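Local coordinates for methyltransferase (Streptococcus pyogenes, PDB 2ESR), which is probably an RsmD-like RNA methyltransferase with a Rossmann-type fold that transfers a methyl group from S-adenosylmethionine to its substrate, at residues A57-K62 with F83-E89; G33-F39 with F101-D107; V134-K140 with I161-Y167. All blocks are in the same frame, centred on the assembly; numbering follows the deposited sequence.

Contact 1 of 3, residues A57-K62 with F83-E89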
loop_
_atom_site.group_PDB
_atom_site.type_symbol
_atom_site.label_atom_id
_atom_site.label_comp_id
_atom_site.label_asym_id
_atom_site.label_seq_id
_atom_site.Cartn_x
_atom_site.Cartn_y
_atom_site.Cartn_z
ATOM N N ALA A 57 1.916 -6.743 1.108
ATOM C CA ALA A 57 1.709 -6.889 -0.323
ATOM C C ALA A 57 0.899 -5.751 -0.900
ATOM O O ALA A 57 -0.022 -5.239 -0.263
ATOM C CB ALA A 57 1.002 -8.194 -0.611
ATOM N N VAL A 58 1.263 -5.345 -2.105
ATOM C CA VAL A 58 0.519 -4.315 -2.807
ATOM C C VAL A 58 -0.079 -5.089 -3.966
ATOM O O VAL A 58 0.644 -5.770 -4.695
ATOM C CB VAL A 58 1.418 -3.192 -3.366
ATOM C CG1 VAL A 58 0.592 -2.283 -4.290
ATOM C CG2 VAL A 58 2.005 -2.375 -2.231
ATOM N N LEU A 59 -1.395 -5.023 -4.111
ATOM C CA LEU A 59 -2.070 -5.714 -5.201
ATOM C C LEU A 59 -2.699 -4.685 -6.128
ATOM O O LEU A 59 -3.291 -3.711 -5.666
ATOM C CB LEU A 59 -3.163 -6.645 -4.661
ATOM C CG LEU A 59 -2.747 -7.876 -3.849
ATOM C CD1 LEU A 59 -2.218 -7.453 -2.482
ATOM C CD2 LEU A 59 -3.945 -8.794 -3.691
ATOM N N VAL A 60 -2.557 -4.889 -7.433
ATOM C CA VAL A 60 -3.147 -3.978 -8.401
ATOM C C VAL A 60 -4.063 -4.794 -9.297
ATOM O O VAL A 60 -3.630 -5.755 -9.920
ATOM C CB VAL A 60 -2.089 -3.294 -9.291
ATOM C CG1 VAL A 60 -2.769 -2.270 -10.203
ATOM C CG2 VAL A 60 -1.031 -2.620 -8.432
ATOM N N GLU A 61 -5.333 -4.411 -9.343
ATOM C CA GLU A 61 -6.314 -5.113 -10.159
ATOM C C GLU A 61 -7.378 -4.113 -10.570
ATOM O O GLU A 61 -7.994 -3.476 -9.719
ATOM C CB GLU A 61 -6.939 -6.263 -9.359
ATOM C CG GLU A 61 -8.056 -7.003 -10.087
ATOM C CD GLU A 61 -7.612 -7.545 -11.432
ATOM O OE1 GLU A 61 -6.646 -8.339 -11.468
ATOM O OE2 GLU A 61 -8.229 -7.174 -12.455
ATOM N N LYS A 62 -7.584 -3.980 -11.878
ATOM C CA LYS A 62 -8.558 -3.035 -12.419
ATOM C C LYS A 62 -10.010 -3.512 -12.472
ATOM O O LYS A 62 -10.932 -2.696 -12.406
ATOM C CB LYS A 62 -8.127 -2.597 -13.821
ATOM C CG LYS A 62 -7.771 -1.123 -13.929
ATOM C CD LYS A 62 -8.920 -0.238 -13.453
ATOM C CE LYS A 62 -8.563 1.234 -13.538
ATOM N NZ LYS A 62 -9.615 2.084 -12.924
ATOM N N PHE A 83 -2.156 -5.775 3.566
ATOM C CA PHE A 83 -2.415 -5.636 2.138
ATOM C C PHE A 83 -2.921 -4.272 1.705
ATOM O O PHE A 83 -3.714 -3.633 2.397
ATOM C CB PHE A 83 -3.421 -6.694 1.684
ATOM C CG PHE A 83 -3.032 -8.091 2.047
ATOM C CD1 PHE A 83 -3.324 -8.607 3.305
ATOM C CD2 PHE A 83 -2.346 -8.890 1.138
ATOM C CE1 PHE A 83 -2.939 -9.899 3.657
ATOM C CE2 PHE A 83 -1.955 -10.182 1.479
ATOM C CZ PHE A 83 -2.252 -10.689 2.740
ATOM N N THR A 84 -2.447 -3.837 0.544
ATOM C CA THR A 84 -2.852 -2.570 -0.038
ATOM C C THR A 84 -3.341 -2.894 -1.450
ATOM O O THR A 84 -2.565 -3.366 -2.278
ATOM C CB THR A 84 -1.672 -1.588 -0.124
ATOM O OG1 THR A 84 -1.142 -1.359 1.190
ATOM C CG2 THR A 84 -2.127 -0.262 -0.724
ATOM N N LEU A 85 -4.628 -2.669 -1.705
ATOM C CA LEU A 85 -5.202 -2.936 -3.019
ATOM C C LEU A 85 -5.413 -1.636 -3.783
ATOM O O LEU A 85 -6.030 -0.696 -3.281
ATOM C CB LEU A 85 -6.544 -3.673 -2.900
ATOM C CG LEU A 85 -7.284 -3.885 -4.232
ATOM C CD1 LEU A 85 -6.491 -4.843 -5.111
ATOM C CD2 LEU A 85 -8.679 -4.442 -3.988
ATOM N N LEU A 86 -4.886 -1.591 -4.998
ATOM C CA LEU A 86 -5.020 -0.418 -5.844
ATOM C C LEU A 86 -5.872 -0.787 -7.046
ATOM O O LEU A 86 -5.603 -1.779 -7.727
ATOM C CB LEU A 86 -3.648 0.063 -6.319
ATOM C CG LEU A 86 -2.681 0.561 -5.241
ATOM C CD1 LEU A 86 -1.339 0.885 -5.872
ATOM C CD2 LEU A 86 -3.262 1.788 -4.560
ATOM N N LYS A 87 -6.906 0.008 -7.291
ATOM C CA LYS A 87 -7.793 -0.211 -8.422
ATOM C C LYS A 87 -7.312 0.719 -9.523
ATOM O O LYS A 87 -7.750 1.868 -9.623
ATOM C CB LYS A 87 -9.238 0.114 -8.037
ATOM C CG LYS A 87 -10.254 -0.215 -9.119
ATOM C CD LYS A 87 -11.657 -0.398 -8.542
ATOM C CE LYS A 87 -12.132 0.834 -7.785
ATOM N NZ LYS A 87 -13.475 0.615 -7.165
HETATM N N MSE A 88 -6.388 0.228 -10.339
HETATM C CA MSE A 88 -5.844 1.041 -11.416
HETATM C C MSE A 88 -5.098 0.189 -12.435
HETATM O O MSE A 88 -4.889 -1.009 -12.228
HETATM C CB MSE A 88 -4.919 2.126 -10.833
HETATM C CG MSE A 88 -3.696 1.610 -10.087
HETATM SE SE MSE A 88 -2.837 2.958 -8.950
HETATM C CE MSE A 88 -2.275 4.195 -10.331
ATOM N N GLU A 89 -4.722 0.807 -13.550
ATOM C CA GLU A 89 -3.986 0.114 -14.600
ATOM C C GLU A 89 -2.577 -0.167 -14.091
ATOM O O GLU A 89 -1.986 0.661 -13.401
ATOM C CB GLU A 89 -3.901 0.985 -15.858
ATOM C CG GLU A 89 -5.242 1.446 -16.420
ATOM C CD GLU A 89 -6.108 0.302 -16.904
ATOM O OE1 GLU A 89 -7.168 0.579 -17.506
ATOM O OE2 GLU A 89 -5.738 -0.869 -16.681
HETATM O O HOH W 1 1.084 -2.996 1.689
#

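Contact 2 of 3, residues G33-F39 with F101-D107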
loop_
_atom_site.group_PDB
_atom_site.type_symbol
_atom_site.label_atom_id
_atom_site.label_comp_id
_atom_site.label_asym_id
_atom_site.label_seq_id
_atom_site.Cartn_x
_atom_site.Cartn_y
_atom_site.Cartn_z
ATOM N N GLY A 33 9.534 -9.085 3.770
ATOM C CA GLY A 33 9.751 -8.455 2.477
ATOM C C GLY A 33 8.460 -7.923 1.886
ATOM O O GLY A 33 7.381 -8.195 2.416
ATOM N N ARG A 34 8.567 -7.172 0.788
ATOM C CA ARG A 34 7.400 -6.594 0.125
ATOM C C ARG A 34 7.042 -7.312 -1.170
ATOM O O ARG A 34 7.896 -7.539 -2.023
ATOM C CB ARG A 34 7.631 -5.115 -0.205
ATOM C CG ARG A 34 7.641 -4.158 0.976
ATOM C CD ARG A 34 7.369 -2.735 0.487
ATOM N NE ARG A 34 7.342 -1.750 1.568
ATOM C CZ ARG A 34 8.419 -1.332 2.225
ATOM N NH1 ARG A 34 9.618 -1.810 1.915
ATOM N NH2 ARG A 34 8.300 -0.430 3.190
ATOM N N VAL A 35 5.766 -7.644 -1.310
ATOM C CA VAL A 35 5.271 -8.326 -2.492
ATOM C C VAL A 35 4.481 -7.350 -3.366
ATOM O O VAL A 35 3.774 -6.480 -2.853
ATOM C CB VAL A 35 4.320 -9.491 -2.103
ATOM C CG1 VAL A 35 3.742 -10.146 -3.358
ATOM C CG2 VAL A 35 5.064 -10.519 -1.270
ATOM N N LEU A 36 4.630 -7.485 -4.681
ATOM C CA LEU A 36 3.869 -6.682 -5.634
ATOM C C LEU A 36 3.134 -7.684 -6.518
ATOM O O LEU A 36 3.761 -8.530 -7.152
ATOM C CB LEU A 36 4.779 -5.805 -6.500
ATOM C CG LEU A 36 4.061 -5.067 -7.645
ATOM C CD1 LEU A 36 2.992 -4.139 -7.086
ATOM C CD2 LEU A 36 5.067 -4.270 -8.452
ATOM N N ASP A 37 1.809 -7.600 -6.541
ATOM C CA ASP A 37 1.006 -8.505 -7.352
ATOM C C ASP A 37 0.260 -7.658 -8.376
ATOM O O ASP A 37 -0.777 -7.066 -8.069
ATOM C CB ASP A 37 0.009 -9.259 -6.468
ATOM C CG ASP A 37 -0.586 -10.478 -7.154
ATOM O OD1 ASP A 37 -0.578 -10.533 -8.402
ATOM O OD2 ASP A 37 -1.074 -11.380 -6.435
ATOM N N LEU A 38 0.804 -7.595 -9.586
ATOM C CA LEU A 38 0.201 -6.830 -10.663
ATOM C C LEU A 38 -0.763 -7.766 -11.391
ATOM O O LEU A 38 -0.495 -8.961 -11.515
ATOM C CB LEU A 38 1.289 -6.319 -11.613
ATOM C CG LEU A 38 2.289 -5.347 -10.975
ATOM C CD1 LEU A 38 3.367 -4.972 -11.991
ATOM C CD2 LEU A 38 1.556 -4.100 -10.497
ATOM N N PHE A 39 -1.870 -7.218 -11.877
ATOM C CA PHE A 39 -2.892 -8.018 -12.550
ATOM C C PHE A 39 -3.229 -9.106 -11.530
ATOM O O PHE A 39 -3.291 -10.289 -11.855
ATOM C CB PHE A 39 -2.338 -8.649 -13.834
ATOM C CG PHE A 39 -1.524 -7.701 -14.682
ATOM C CD1 PHE A 39 -0.136 -7.655 -14.558
ATOM C CD2 PHE A 39 -2.144 -6.853 -15.595
ATOM C CE1 PHE A 39 0.622 -6.775 -15.332
ATOM C CE2 PHE A 39 -1.394 -5.969 -16.374
ATOM C CZ PHE A 39 -0.008 -5.932 -16.242
ATOM N N PHE A 101 10.615 -3.826 -4.228
ATOM C CA PHE A 101 9.817 -5.023 -4.007
ATOM C C PHE A 101 10.693 -6.254 -4.110
ATOM O O PHE A 101 11.540 -6.346 -4.990
ATOM C CB PHE A 101 8.682 -5.076 -5.021
ATOM C CG PHE A 101 7.624 -4.044 -4.768
ATOM C CD1 PHE A 101 6.652 -4.265 -3.802
ATOM C CD2 PHE A 101 7.638 -2.829 -5.442
ATOM C CE1 PHE A 101 5.706 -3.286 -3.502
ATOM C CE2 PHE A 101 6.693 -1.842 -5.150
ATOM C CZ PHE A 101 5.728 -2.073 -4.178
ATOM N N ASP A 102 10.482 -7.193 -3.197
ATOM C CA ASP A 102 11.277 -8.414 -3.142
ATOM C C ASP A 102 10.691 -9.572 -3.935
ATOM O O ASP A 102 11.418 -10.471 -4.374
ATOM C CB ASP A 102 11.450 -8.828 -1.683
ATOM C CG ASP A 102 11.956 -7.690 -0.817
ATOM O OD1 ASP A 102 11.145 -7.067 -0.096
ATOM O OD2 ASP A 102 13.165 -7.408 -0.871
ATOM N N LEU A 103 9.378 -9.548 -4.124
ATOM C CA LEU A 103 8.697 -10.608 -4.851
ATOM C C LEU A 103 7.586 -9.979 -5.684
ATOM O O LEU A 103 6.735 -9.264 -5.166
ATOM C CB LEU A 103 8.115 -11.621 -3.857
ATOM C CG LEU A 103 7.274 -12.799 -4.375
ATOM C CD1 LEU A 103 8.074 -13.627 -5.391
ATOM C CD2 LEU A 103 6.862 -13.672 -3.186
ATOM N N VAL A 104 7.608 -10.241 -6.982
ATOM C CA VAL A 104 6.614 -9.682 -7.876
ATOM C C VAL A 104 5.905 -10.807 -8.615
ATOM O O VAL A 104 6.550 -11.704 -9.145
ATOM C CB VAL A 104 7.289 -8.739 -8.908
ATOM C CG1 VAL A 104 6.249 -8.158 -9.855
ATOM C CG2 VAL A 104 8.027 -7.617 -8.179
ATOM N N PHE A 105 4.580 -10.766 -8.623
ATOM C CA PHE A 105 3.798 -11.766 -9.333
ATOM C C PHE A 105 3.183 -11.114 -10.560
ATOM O O PHE A 105 2.562 -10.052 -10.455
ATOM C CB PHE A 105 2.693 -12.330 -8.437
ATOM C CG PHE A 105 3.201 -13.232 -7.346
ATOM C CD1 PHE A 105 3.785 -14.449 -7.658
ATOM C CD2 PHE A 105 3.123 -12.847 -6.013
ATOM C CE1 PHE A 105 4.296 -15.277 -6.650
ATOM C CE2 PHE A 105 3.628 -13.665 -4.996
ATOM C CZ PHE A 105 4.217 -14.883 -5.317
ATOM N N LEU A 106 3.355 -11.752 -11.717
ATOM C CA LEU A 106 2.823 -11.225 -12.973
ATOM C C LEU A 106 2.077 -12.300 -13.750
ATOM O O LEU A 106 2.653 -13.321 -14.123
ATOM C CB LEU A 106 3.949 -10.696 -13.870
ATOM C CG LEU A 106 4.915 -9.624 -13.368
ATOM C CD1 LEU A 106 5.875 -9.269 -14.506
ATOM C CD2 LEU A 106 4.154 -8.377 -12.913
ATOM N N ASP A 107 0.793 -12.062 -13.983
ATOM C CA ASP A 107 -0.046 -12.980 -14.760
ATOM C C ASP A 107 -1.014 -12.054 -15.485
ATOM O O ASP A 107 -2.181 -11.933 -15.111
ATOM C CB ASP A 107 -0.812 -13.943 -13.848
ATOM C CG ASP A 107 -1.612 -14.972 -14.636
ATOM O OD1 ASP A 107 -2.103 -15.952 -14.036
ATOM O OD2 ASP A 107 -1.753 -14.788 -15.865
#

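Contact 3 of 3, residues V134-K140 with I161-Y167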
loop_
_atom_site.group_PDB
_atom_site.type_symbol
_atom_site.label_atom_id
_atom_site.label_comp_id
_atom_site.label_asym_id
_atom_site.label_seq_id
_atom_site.Cartn_x
_atom_site.Cartn_y
_atom_site.Cartn_z
ATOM N N VAL A 134 10.852 -12.266 -9.805
ATOM C CA VAL A 134 9.680 -11.872 -10.586
ATOM C C VAL A 134 9.107 -13.182 -11.120
ATOM O O VAL A 134 9.686 -13.836 -12.004
ATOM C CB VAL A 134 10.045 -10.927 -11.753
ATOM C CG1 VAL A 134 8.783 -10.561 -12.537
ATOM C CG2 VAL A 134 10.675 -9.654 -11.205
ATOM N N VAL A 135 7.976 -13.569 -10.545
ATOM C CA VAL A 135 7.303 -14.816 -10.872
ATOM C C VAL A 135 6.182 -14.621 -11.867
ATOM O O VAL A 135 5.207 -13.915 -11.601
ATOM C CB VAL A 135 6.731 -15.462 -9.589
ATOM C CG1 VAL A 135 6.074 -16.779 -9.918
ATOM C CG2 VAL A 135 7.848 -15.661 -8.573
ATOM N N CYS A 136 6.317 -15.281 -13.010
ATOM C CA CYS A 136 5.338 -15.183 -14.074
ATOM C C CYS A 136 4.597 -16.489 -14.275
ATOM O O CYS A 136 5.216 -17.529 -14.464
ATOM C CB CYS A 136 6.033 -14.815 -15.382
ATOM S SG CYS A 136 7.098 -13.363 -15.274
ATOM N N GLU A 137 3.271 -16.437 -14.227
ATOM C CA GLU A 137 2.471 -17.637 -14.460
ATOM C C GLU A 137 1.754 -17.386 -15.778
ATOM O O GLU A 137 1.084 -16.362 -15.944
ATOM C CB GLU A 137 1.464 -17.859 -13.327
ATOM C CG GLU A 137 0.594 -19.096 -13.533
ATOM C CD GLU A 137 -0.225 -19.451 -12.305
ATOM O OE1 GLU A 137 -0.746 -18.523 -11.648
ATOM O OE2 GLU A 137 -0.355 -20.659 -12.006
ATOM N N THR A 138 1.909 -18.308 -16.720
ATOM C CA THR A 138 1.303 -18.162 -18.044
ATOM C C THR A 138 0.846 -19.513 -18.574
ATOM O O THR A 138 1.006 -20.533 -17.910
ATOM C CB THR A 138 2.330 -17.634 -19.053
ATOM O OG1 THR A 138 3.323 -18.647 -19.278
ATOM C CG2 THR A 138 3.019 -16.386 -18.516
ATOM N N ASP A 139 0.272 -19.520 -19.774
ATOM C CA ASP A 139 -0.137 -20.781 -20.375
ATOM C C ASP A 139 1.170 -21.506 -20.675
ATOM O O ASP A 139 2.215 -20.870 -20.817
ATOM C CB ASP A 139 -0.921 -20.556 -21.672
ATOM C CG ASP A 139 -2.296 -19.953 -21.429
ATOM O OD1 ASP A 139 -2.807 -20.043 -20.292
ATOM O OD2 ASP A 139 -2.874 -19.406 -22.391
ATOM N N LYS A 140 1.117 -22.830 -20.759
ATOM C CA LYS A 140 2.311 -23.628 -21.012
ATOM C C LYS A 140 2.997 -23.300 -22.335
ATOM O O LYS A 140 4.220 -23.380 -22.444
ATOM C CB LYS A 140 1.960 -25.119 -20.994
ATOM C CG LYS A 140 0.955 -25.515 -22.062
ATOM C CD LYS A 140 0.791 -27.028 -22.174
ATOM C CE LYS A 140 0.250 -27.638 -20.898
ATOM N NZ LYS A 140 -0.018 -29.095 -21.074
ATOM N N ILE A 161 -1.692 -27.235 -17.061
ATOM C CA ILE A 161 -1.843 -26.407 -18.248
ATOM C C ILE A 161 -1.243 -25.028 -18.006
ATOM O O ILE A 161 -1.742 -24.024 -18.510
ATOM C CB ILE A 161 -3.322 -26.247 -18.633
ATOM C CG1 ILE A 161 -4.096 -25.598 -17.486
ATOM C CG2 ILE A 161 -3.917 -27.609 -18.974
ATOM C CD1 ILE A 161 -5.537 -25.295 -17.826
ATOM N N SER A 162 -0.168 -24.987 -17.232
ATOM C CA SER A 162 0.468 -23.714 -16.942
ATOM C C SER A 162 1.979 -23.816 -16.867
ATOM O O SER A 162 2.556 -24.901 -16.778
ATOM C CB SER A 162 -0.061 -23.151 -15.624
ATOM O OG SER A 162 0.370 -23.944 -14.535
ATOM N N LYS A 163 2.621 -22.661 -16.906
ATOM C CA LYS A 163 4.062 -22.608 -16.815
ATOM C C LYS A 163 4.420 -21.445 -15.914
ATOM O O LYS A 163 3.825 -20.365 -16.017
ATOM C CB LYS A 163 4.692 -22.405 -18.197
ATOM C CG LYS A 163 6.212 -22.355 -18.142
ATOM C CD LYS A 163 6.848 -22.408 -19.524
ATOM C CE LYS A 163 6.616 -21.140 -20.307
ATOM N NZ LYS A 163 7.355 -21.201 -21.606
ATOM N N VAL A 164 5.370 -21.681 -15.014
ATOM C CA VAL A 164 5.833 -20.645 -14.109
ATOM C C VAL A 164 7.276 -20.344 -14.471
ATOM O O VAL A 164 8.110 -21.244 -14.561
ATOM C CB VAL A 164 5.771 -21.087 -12.630
ATOM C CG1 VAL A 164 6.437 -20.034 -11.750
ATOM C CG2 VAL A 164 4.321 -21.274 -12.202
ATOM N N THR A 165 7.552 -19.071 -14.704
ATOM C CA THR A 165 8.890 -18.625 -15.054
ATOM C C THR A 165 9.295 -17.597 -14.006
ATOM O O THR A 165 8.544 -16.667 -13.718
ATOM C CB THR A 165 8.901 -17.951 -16.438
ATOM O OG1 THR A 165 8.392 -18.862 -17.423
ATOM C CG2 THR A 165 10.320 -17.542 -16.827
ATOM N N VAL A 166 10.478 -17.763 -13.435
ATOM C CA VAL A 166 10.941 -16.828 -12.424
ATOM C C VAL A 166 12.175 -16.101 -12.928
ATOM O O VAL A 166 13.150 -16.738 -13.322
ATOM C CB VAL A 166 11.322 -17.551 -11.126
ATOM C CG1 VAL A 166 11.732 -16.523 -10.060
ATOM C CG2 VAL A 166 10.162 -18.418 -10.646
ATOM N N TYR A 167 12.122 -14.774 -12.928
ATOM C CA TYR A 167 13.252 -13.961 -13.358
ATOM C C TYR A 167 13.931 -13.397 -12.126
ATOM O O TYR A 167 13.270 -13.091 -11.132
ATOM C CB TYR A 167 12.806 -12.785 -14.232
ATOM C CG TYR A 167 12.389 -13.163 -15.633
ATOM C CD1 TYR A 167 11.078 -13.536 -15.916
ATOM C CD2 TYR A 167 13.311 -13.138 -16.682
ATOM C CE1 TYR A 167 10.692 -13.874 -17.214
ATOM C CE2 TYR A 167 12.935 -13.476 -17.982
ATOM C CZ TYR A 167 11.626 -13.839 -18.239
ATOM O OH TYR A 167 11.251 -14.153 -19.529
HETATM O O HOH W 2 5.583 -18.604 -17.487
HETATM O O HOH W 3 -2.255 -23.265 -20.814
#

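Contact 1 of 3, residues A57-K62 with F83-E89
F83 meets two residues of the neighbouring strand: L59 CD1 comes up at the edge of its ring, 3.9 Å from F83 CD2, and A57 CB reaches that same carbon. Further along this face L85 reaches back across the strand pair. Its CG lies anti to the backbone N (chi1 175°), which brings L85 CD1 to 3.4 Å from L59 O and onto L59 CB. On the face formed by V58, T84, V60 and L86, V58 CG1 touches L86 CD1 at 4.0 Å. At the end of its strand, V60 CG1 is pressed to 3.2 Å from M88 O, where the other chain segment has already left the pairing, with the side chain of this selenomethionine alongside. K62 bends at chi2 and lies along the backbone of M88, its CG 3.3 Å from M88 C. E89 bends toward K62, but OE2 finds K62 CG, while E89 OE1 and K62 NZ stay 5.4 Å apart, so any attraction acts only at range.

Behind these side chains run parallel strands, 19° apart, joined by four backbone bonds. L59 uses both its polar backbone atoms: its N donates to T84 O at 2.7 Å and its O accepts from L86 N. A57 O takes T84 N and also a water that bonds T84 OG1, and E61 N closes the series on L86 O.

Helix 64-75 connects the two strands as a beta-alpha-beta crossover. A57 and L59 pack on helix 44-51, as does F83, whereas V60 and M88 rest on helix 90-96. E61 turns its carboxylate to G41 N. L86 packs against L97 of the second subunit, and the far edge of strand 83-86 bonds to that subunit through L85 O and T98 OG1, while V58 pairs with strand 34-38.

Contact 2 of 3, residues G33-F39 with F101-D107
The F101 ring takes L36 CB over one face, 3.9 Å from the ring centroid and 23° off the normal, a CH-pi contact displaced toward the rim near F101 CD1. R34 CB and V35 O approach the same ring obliquely. F105 lies on the other face of the sheet. V35 CG1 comes obliquely to its CD2 at 3.8 Å, and the D37 carboxylate stands 54° from the ring plane, with OD1 against F105 CB. The third flat group is the D102 carboxylate. Its OD1 accepts R34 N at 2.7 Å through the lone pair turned away from OD2, in a nearly straight bond; with CG anti to its own carbonyl carbon (chi1 -51°), D102 can reach back over the strand start. The same oxygen sits 3.2 Å from G33 CA, packed closely against this glycine.

The chain turns a corner at D102, and there R34 O receives two donors, D102 N and the longer L103 N at 3.3 Å. The regular parallel pairing follows: L36 N gives to L103 O, L36 O takes F105 N, and L38 N reaches F105 O. Further on, L38 CD1 and L106 CD2 lie side by side at 3.6 Å, facing helix 111-124, and F39 CB touches D107 O at 3.5 Å. The guanidinium of R34 leaves the sheet to bond F83 O of the second subunit.

These are the first and fourth strands of a class I methyltransferase sheet, neighbours at its centre despite the long stretch of chain between them. In that fold their C-terminal ends typically border the S-adenosylmethionine pocket, consistent with the glycine-rich turn after F39 and the DPPY sequence that begins at D107.

Contact 3 of 3, residues V134-K140 with I161-Y167
The antiparallel half of the methyltransferase sheet starts where V134-T138 pairs with K163-Y167; strand 132-139 is the last of the parallel set, and strand 162-169 runs against it. Three hydrogen-bonded pairs, V134 with Y167, C136 with T165 and T138 with K163, each make two backbone bonds, among them a straight one from V134 N to Y167 O (N-H...O 178°) and one from C136 N to T165 O of 2.7 Å. Between them V135 faces V166 and E137 faces V164 as non-hydrogen-bonded pairs.

On the face formed by these last four residues, V135 sends its two methyls different ways: CG1 to V164 CG1 at 3.8 Å, and CG2 alongside V166 CG2. Helix 19-26 covers this layer, I26 on V135 and I22 on V164.

The opposite face lies partly under helix 111-124. Here the sulfur of C136 comes to the edge of the Y167 ring, 4.0 Å from CD1 and 79° off the ring normal as seen from the centroid. SG is anti to its carbonyl carbon (chi1 -52°), which swings it toward that edge. The hydroxyl of Y167 bonds P145 O, pinning the far end of the ring. K163 lies beside T138, passes over the backbone of K140 and delivers its ammonium to V142 O, while K140 folds the other way, CE at 3.6 Å from I161 CA.

T138 OG1, turned to lie between its own backbone N and carbonyl carbon, donates to D139 O. On this same side a water links three groups: it gives hydrogens to T138 OG1 at 2.9 Å and to K163 O, and it bonds T165 OG1 at 2.8 Å.

How the contacts relate
All three contacts belong to one mixed sheet. Contact 1 joins strands 83-86 and 56-60, contact 2 joins 34-38 and 101-106, and contact 3 joins 132-139 and 162-169. Backbone bonds between V58 and strand 34-38, and between V135 and strand 101-106, knit the three pairs together. Their centres follow that order: 10 Å from contact 1 to contact 2, 13 Å onward to contact 3, and 20 Å end to end. Along the chain, contact 1 is nested within the loop that contact 2 closes, and contact 3 follows. Contacts 1 and 2 lie in the parallel part, which probably borders the cofactor site, and both touch the second subunit; contact 3 is where the last parallel strand meets the antiparallel ones.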